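Long-range contact in lysine cyclodeaminase (Streptomyces pristinaespiralis, PDB 5YU3), which catalyses the NAD-dependent cyclisation of L-lysine to L-pipecolic acid with loss of ammonia, and probably turns L-ornithine into proline in the same pocket: residues T109-R121 with G303-L316. Residues are numbered along the deposited sequence; the frame is centred on the assembly and turned at random.
Sequences TALMDGVLLTALR and GFAFEDALAMEVFL. With NAD (nicotinamide-adenine-dinucleotide), chain F; PRO (proline), chain G.
At the proline and NAD pocket of this member of the ornithine cyclodeaminase/mu-crystallin family, R121 on helix 115-121 meets D308 and E307 on helix 305-316. The arginine presents its side to D308: NE gives a bent bond to OD1 (2.9 Å), which it meets from above the carboxylate plane, while NH2 gives an almost straight one to OD2 (3.0 Å, 178°) on the syn side. K77 is a second cationic partner of D308 OD1. E307 OE1 lies over the centre of one guanidinium face, 3.5 Å above the plane, a long charge-only pairing. Thus held, R121 NH2 donates to proline OXT (2.8 Å), and NH1 makes a weak bond to the nicotinamide oxygen O7N. A leucine in place of R121 would probably leave the proline carboxylate without this donor and the acids D308 and E307 without their shared cation. The two helices cross at 112°, and L117 fits knob-into-hole among D308, A311, M312 and F315, its CG 3.7 Å from A311 CB. Farther along, helix 305-316 packs against strand 109-113 of the mixed sheet. There, with CG between its backbone N and carbonyl carbon (chi1 64°) and the chain bent at its end, M112 brings CE over one F315 face in a CH-pi contact, 3.6 Å from F315 CG, while from helix 115-121 L120 CD1 meets that ring's edge at F315 CZ (3.6 Å). M312 slides past M112 in the opposite direction to bring its CE to A110 CB.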
loop_
_atom_site.group_PDB
_atom_site.type_symbol
_atom_site.label_atom_id
_atom_site.label_comp_id
_atom_site.label_asym_id
_atom_site.label_seq_id
_atom_site.Cartn_x
_atom_site.Cartn_y
_atom_site.Cartn_z
ATOM N N THR A 109 8.613 -0.080 11.010
ATOM C CA THR A 109 9.521 0.608 11.929
ATOM C C THR A 109 9.132 2.052 12.223
ATOM O O THR A 109 9.491 2.568 13.287
ATOM C CB THR A 109 10.963 0.597 11.401
ATOM O OG1 THR A 109 11.022 1.216 10.110
ATOM C CG2 THR A 109 11.520 -0.841 11.311
ATOM N N ALA A 110 8.420 2.724 11.323
ATOM C CA ALA A 110 8.090 4.124 11.548
ATOM C C ALA A 110 6.841 4.490 10.759
ATOM O O ALA A 110 6.576 3.932 9.686
ATOM C CB ALA A 110 9.265 5.034 11.169
ATOM N N LEU A 111 6.068 5.423 11.316
ATOM C CA LEU A 111 4.803 5.859 10.732
ATOM C C LEU A 111 4.582 7.329 11.068
ATOM O O LEU A 111 4.737 7.714 12.229
ATOM C CB LEU A 111 3.649 5.007 11.280
ATOM C CG LEU A 111 2.237 5.428 10.888
ATOM C CD1 LEU A 111 2.060 5.280 9.388
ATOM C CD2 LEU A 111 1.224 4.576 11.641
ATOM N N MET A 112 4.194 8.140 10.077
ATOM C CA MET A 112 4.000 9.571 10.315
ATOM C C MET A 112 2.956 10.144 9.367
ATOM O O MET A 112 2.575 9.525 8.367
ATOM C CB MET A 112 5.316 10.354 10.156
ATOM C CG MET A 112 5.889 10.310 8.736
ATOM S SD MET A 112 7.325 11.389 8.517
ATOM C CE MET A 112 6.537 12.997 8.590
ATOM N N ASP A 113 2.503 11.355 9.704
ATOM C CA ASP A 113 1.621 12.132 8.834
ATOM C C ASP A 113 2.214 12.279 7.439
ATOM O O ASP A 113 3.428 12.438 7.273
ATOM C CB ASP A 113 1.408 13.531 9.422
ATOM C CG ASP A 113 0.745 14.478 8.438
ATOM O OD1 ASP A 113 -0.404 14.194 8.048
ATOM O OD2 ASP A 113 1.362 15.504 8.066
ATOM N N GLY A 114 1.335 12.278 6.432
ATOM C CA GLY A 114 1.743 12.556 5.066
ATOM C C GLY A 114 1.210 13.859 4.494
ATOM O O GLY A 114 1.597 14.243 3.387
ATOM N N VAL A 115 0.337 14.562 5.226
ATOM C CA VAL A 115 -0.266 15.794 4.698
ATOM C C VAL A 115 0.787 16.891 4.541
ATOM O O VAL A 115 0.980 17.441 3.445
ATOM C CB VAL A 115 -1.423 16.265 5.596
ATOM C CG1 VAL A 115 -1.938 17.631 5.120
ATOM C CG2 VAL A 115 -2.557 15.252 5.601
ATOM N N LEU A 116 1.461 17.253 5.643
ATOM C CA LEU A 116 2.489 18.292 5.564
ATOM C C LEU A 116 3.645 17.854 4.669
ATOM O O LEU A 116 4.091 18.612 3.802
ATOM C CB LEU A 116 3.002 18.653 6.962
ATOM C CG LEU A 116 4.133 19.688 7.004
ATOM C CD1 LEU A 116 3.691 20.999 6.370
ATOM C CD2 LEU A 116 4.626 19.905 8.453
ATOM N N LEU A 117 4.155 16.638 4.887
ATOM C CA LEU A 117 5.256 16.107 4.086
ATOM C C LEU A 117 4.957 16.175 2.586
ATOM O O LEU A 117 5.838 16.531 1.793
ATOM C CB LEU A 117 5.548 14.662 4.523
ATOM C CG LEU A 117 6.626 13.823 3.835
ATOM C CD1 LEU A 117 7.163 12.764 4.799
ATOM C CD2 LEU A 117 6.094 13.132 2.575
ATOM N N THR A 118 3.741 15.805 2.178
ATOM C CA THR A 118 3.402 15.833 0.751
ATOM C C THR A 118 3.480 17.260 0.218
ATOM O O THR A 118 4.077 17.518 -0.836
ATOM C CB THR A 118 2.003 15.244 0.503
ATOM O OG1 THR A 118 2.002 13.838 0.810
ATOM C CG2 THR A 118 1.581 15.418 -0.976
ATOM N N ALA A 119 2.909 18.209 0.962
ATOM C CA ALA A 119 2.941 19.605 0.529
ATOM C C ALA A 119 4.373 20.115 0.445
ATOM O O ALA A 119 4.725 20.843 -0.489
ATOM C CB ALA A 119 2.105 20.469 1.481
ATOM N N LEU A 120 5.221 19.731 1.410
ATOM C CA LEU A 120 6.608 20.177 1.411
ATOM C C LEU A 120 7.368 19.639 0.205
ATOM O O LEU A 120 8.047 20.399 -0.495
ATOM C CB LEU A 120 7.304 19.747 2.706
ATOM C CG LEU A 120 6.771 20.443 3.962
ATOM C CD1 LEU A 120 7.460 19.891 5.221
ATOM C CD2 LEU A 120 6.949 21.954 3.877
ATOM N N ARG A 121 7.317 18.319 -0.029
ATOM C CA ARG A 121 8.164 17.786 -1.096
ATOM C C ARG A 121 7.624 18.140 -2.479
ATOM O O ARG A 121 8.391 18.133 -3.454
ATOM C CB ARG A 121 8.372 16.261 -0.935
ATOM C CG ARG A 121 7.128 15.366 -0.892
ATOM C CD ARG A 121 6.471 15.240 -2.272
ATOM N NE ARG A 121 5.931 13.915 -2.544
ATOM C CZ ARG A 121 5.045 13.649 -3.502
ATOM N NH1 ARG A 121 4.555 14.634 -4.268
ATOM N NH2 ARG A 121 4.634 12.394 -3.688
ATOM N N GLY A 303 4.539 13.398 -8.787
ATOM C CA GLY A 303 4.901 12.919 -7.462
ATOM C C GLY A 303 5.301 11.460 -7.520
ATOM O O GLY A 303 4.651 10.667 -8.206
ATOM N N PHE A 304 6.379 11.084 -6.844
ATOM C CA PHE A 304 6.691 9.669 -6.776
ATOM C C PHE A 304 7.323 9.366 -5.425
ATOM O O PHE A 304 7.834 10.255 -4.730
ATOM C CB PHE A 304 7.554 9.197 -7.979
ATOM C CG PHE A 304 8.918 9.828 -8.090
ATOM C CD1 PHE A 304 9.072 11.149 -8.517
ATOM C CD2 PHE A 304 10.058 9.074 -7.845
ATOM C CE1 PHE A 304 10.332 11.713 -8.648
ATOM C CE2 PHE A 304 11.331 9.633 -7.974
ATOM C CZ PHE A 304 11.465 10.956 -8.380
ATOM N N ALA A 305 7.245 8.087 -5.049
ATOM C CA ALA A 305 7.466 7.690 -3.662
ATOM C C ALA A 305 8.875 8.006 -3.166
ATOM O O ALA A 305 9.063 8.229 -1.966
ATOM C CB ALA A 305 7.160 6.196 -3.513
ATOM N N PHE A 306 9.881 8.000 -4.050
ATOM C CA PHE A 306 11.232 8.395 -3.649
ATOM C C PHE A 306 11.231 9.765 -2.983
ATOM O O PHE A 306 11.970 9.995 -2.022
ATOM C CB PHE A 306 12.158 8.402 -4.870
ATOM C CG PHE A 306 13.592 8.763 -4.572
ATOM C CD1 PHE A 306 14.364 7.987 -3.726
ATOM C CD2 PHE A 306 14.177 9.869 -5.179
ATOM C CE1 PHE A 306 15.695 8.311 -3.475
ATOM C CE2 PHE A 306 15.501 10.197 -4.935
ATOM C CZ PHE A 306 16.263 9.412 -4.083
ATOM N N GLU A 307 10.417 10.695 -3.490
ATOM C CA GLU A 307 10.362 12.021 -2.880
ATOM C C GLU A 307 9.826 11.942 -1.459
ATOM O O GLU A 307 10.304 12.648 -0.567
ATOM C CB GLU A 307 9.498 12.962 -3.711
ATOM C CG GLU A 307 9.956 13.100 -5.168
ATOM C CD GLU A 307 8.997 13.922 -6.018
ATOM O OE1 GLU A 307 7.782 13.898 -5.751
ATOM O OE2 GLU A 307 9.469 14.599 -6.964
ATOM N N ASP A 308 8.830 11.086 -1.236
ATOM C CA ASP A 308 8.273 10.917 0.102
ATOM C C ASP A 308 9.268 10.249 1.040
ATOM O O ASP A 308 9.352 10.609 2.222
ATOM C CB ASP A 308 6.981 10.116 0.011
ATOM C CG ASP A 308 5.978 10.775 -0.893
ATOM O OD1 ASP A 308 5.538 11.883 -0.534
ATOM O OD2 ASP A 308 5.636 10.209 -1.960
ATOM N N ALA A 309 10.024 9.267 0.538
ATOM C CA ALA A 309 11.049 8.634 1.362
ATOM C C ALA A 309 12.122 9.636 1.772
ATOM O O ALA A 309 12.613 9.607 2.908
ATOM C CB ALA A 309 11.680 7.457 0.611
ATOM N N LEU A 310 12.499 10.533 0.857
ATOM C CA LEU A 310 13.534 11.514 1.169
ATOM C C LEU A 310 13.034 12.543 2.172
ATOM O O LEU A 310 13.751 12.893 3.119
ATOM C CB LEU A 310 14.004 12.216 -0.104
ATOM C CG LEU A 310 14.896 11.414 -1.040
ATOM C CD1 LEU A 310 15.219 12.275 -2.245
ATOM C CD2 LEU A 310 16.170 10.979 -0.324
ATOM N N ALA A 311 11.814 13.049 1.977
ATOM C CA ALA A 311 11.267 13.995 2.945
ATOM C C ALA A 311 11.048 13.331 4.299
ATOM O O ALA A 311 11.257 13.956 5.348
ATOM C CB ALA A 311 9.966 14.594 2.428
ATOM N N MET A 312 10.616 12.066 4.301
ATOM C CA MET A 312 10.477 11.358 5.574
ATOM C C MET A 312 11.815 11.264 6.289
ATOM O O MET A 312 11.894 11.473 7.510
ATOM C CB MET A 312 9.884 9.962 5.355
ATOM C CG MET A 312 9.729 9.154 6.653
ATOM S SD MET A 312 8.456 7.879 6.486
ATOM C CE MET A 312 8.337 7.228 8.163
ATOM N N GLU A 313 12.888 10.989 5.545
ATOM C CA GLU A 313 14.207 10.923 6.170
ATOM C C GLU A 313 14.554 12.241 6.850
ATOM O O GLU A 313 15.148 12.252 7.933
ATOM C CB GLU A 313 15.265 10.566 5.130
ATOM C CG GLU A 313 16.629 10.227 5.708
ATOM C CD GLU A 313 16.636 8.914 6.479
ATOM O OE1 GLU A 313 15.727 8.080 6.261
ATOM O OE2 GLU A 313 17.562 8.716 7.299
ATOM N N VAL A 314 14.190 13.366 6.230
ATOM C CA VAL A 314 14.469 14.662 6.843
ATOM C C VAL A 314 13.709 14.806 8.157
ATOM O O VAL A 314 14.260 15.278 9.162
ATOM C CB VAL A 314 14.130 15.803 5.867
ATOM C CG1 VAL A 314 14.201 17.144 6.595
ATOM C CG2 VAL A 314 15.086 15.770 4.681
ATOM N N PHE A 315 12.437 14.400 8.172
ATOM C CA PHE A 315 11.652 14.447 9.401
ATOM C C PHE A 315 12.204 13.495 10.459
ATOM O O PHE A 315 12.271 13.846 11.641
ATOM C CB PHE A 315 10.190 14.108 9.109
ATOM C CG PHE A 315 9.375 15.290 8.682
ATOM C CD1 PHE A 315 8.810 16.133 9.625
ATOM C CD2 PHE A 315 9.199 15.578 7.339
ATOM C CE1 PHE A 315 8.056 17.232 9.232
ATOM C CE2 PHE A 315 8.450 16.680 6.938
ATOM C CZ PHE A 315 7.881 17.509 7.891
ATOM N N LEU A 316 12.570 12.272 10.068
ATOM C CA LEU A 316 13.050 11.314 11.064
ATOM C C LEU A 316 14.386 11.743 11.654
ATOM O O LEU A 316 14.649 11.488 12.836
ATOM C CB LEU A 316 13.174 9.920 10.448
ATOM C CG LEU A 316 11.863 9.272 10.015
ATOM C CD1 LEU A 316 12.113 7.839 9.567
ATOM C CD2 LEU A 316 10.817 9.334 11.128
HETATM P PA NAD F . -6.980 21.670 -2.975
HETATM O O1A NAD F . -8.372 21.121 -3.018
HETATM O O2A NAD F . -6.413 22.190 -1.668
HETATM O O5B NAD F . -6.898 22.906 -4.002
HETATM C C5B NAD F . -7.282 22.725 -5.371
HETATM C C4B NAD F . -7.846 24.059 -5.838
HETATM O O4B NAD F . -8.085 24.001 -7.246
HETATM C C3B NAD F . -9.200 24.361 -5.190
HETATM O O3B NAD F . -9.132 25.603 -4.455
HETATM C C2B NAD F . -10.155 24.465 -6.368
HETATM O O2B NAD F . -11.161 25.462 -6.213
HETATM C C1B NAD F . -9.214 24.832 -7.494
HETATM N N9A NAD F . -9.692 24.573 -8.869
HETATM C C8A NAD F . -10.452 23.548 -9.319
HETATM N N7A NAD F . -10.653 23.664 -10.671
HETATM C C5A NAD F . -10.001 24.780 -11.076
HETATM C C6A NAD F . -9.791 25.506 -12.342
HETATM N N6A NAD F . -10.320 25.049 -13.502
HETATM N N1A NAD F . -9.029 26.623 -12.308
HETATM C C2A NAD F . -8.481 27.112 -11.180
HETATM N N3A NAD F . -8.643 26.516 -9.987
HETATM C C4A NAD F . -9.373 25.370 -9.884
HETATM O O3 NAD F . -5.997 20.517 -3.561
HETATM P PN NAD F . -4.397 20.513 -3.563
HETATM O O1N NAD F . -3.912 21.931 -3.759
HETATM O O2N NAD F . -3.932 19.705 -2.371
HETATM O O5D NAD F . -4.065 19.627 -4.869
HETATM C C5D NAD F . -4.219 20.186 -6.175
HETATM C C4D NAD F . -3.746 19.163 -7.208
HETATM O O4D NAD F . -2.384 18.817 -6.963
HETATM C C3D NAD F . -4.527 17.863 -7.120
HETATM O O3D NAD F . -4.705 17.341 -8.455
HETATM C C2D NAD F . -3.587 16.943 -6.374
HETATM O O2D NAD F . -3.871 15.553 -6.585
HETATM C C1D NAD F . -2.266 17.393 -6.964
HETATM N N1N NAD F . -1.082 17.000 -6.210
HETATM C C2N NAD F . 0.038 16.745 -6.899
HETATM C C3N NAD F . 1.205 16.361 -6.253
HETATM C C7N NAD F . 2.429 16.107 -7.067
HETATM O O7N NAD F . 3.390 15.555 -6.569
HETATM N N7N NAD F . 2.451 16.545 -8.337
HETATM C C4N NAD F . 1.228 16.276 -4.857
HETATM C C5N NAD F . 0.054 16.577 -4.169
HETATM C C6N NAD F . -1.097 16.948 -4.866
HETATM N N PRO G . -0.293 12.672 -6.442
HETATM C CA PRO G . -0.152 12.886 -4.905
HETATM C C PRO G . 1.237 12.391 -4.415
HETATM O O PRO G . 1.292 12.215 -3.184
HETATM C CB PRO G . -1.133 12.217 -4.427
HETATM C CG PRO G . -2.304 12.445 -5.517
HETATM C CD PRO G . -1.740 12.926 -6.579
HETATM O OXT PRO G . 2.256 12.220 -5.175
#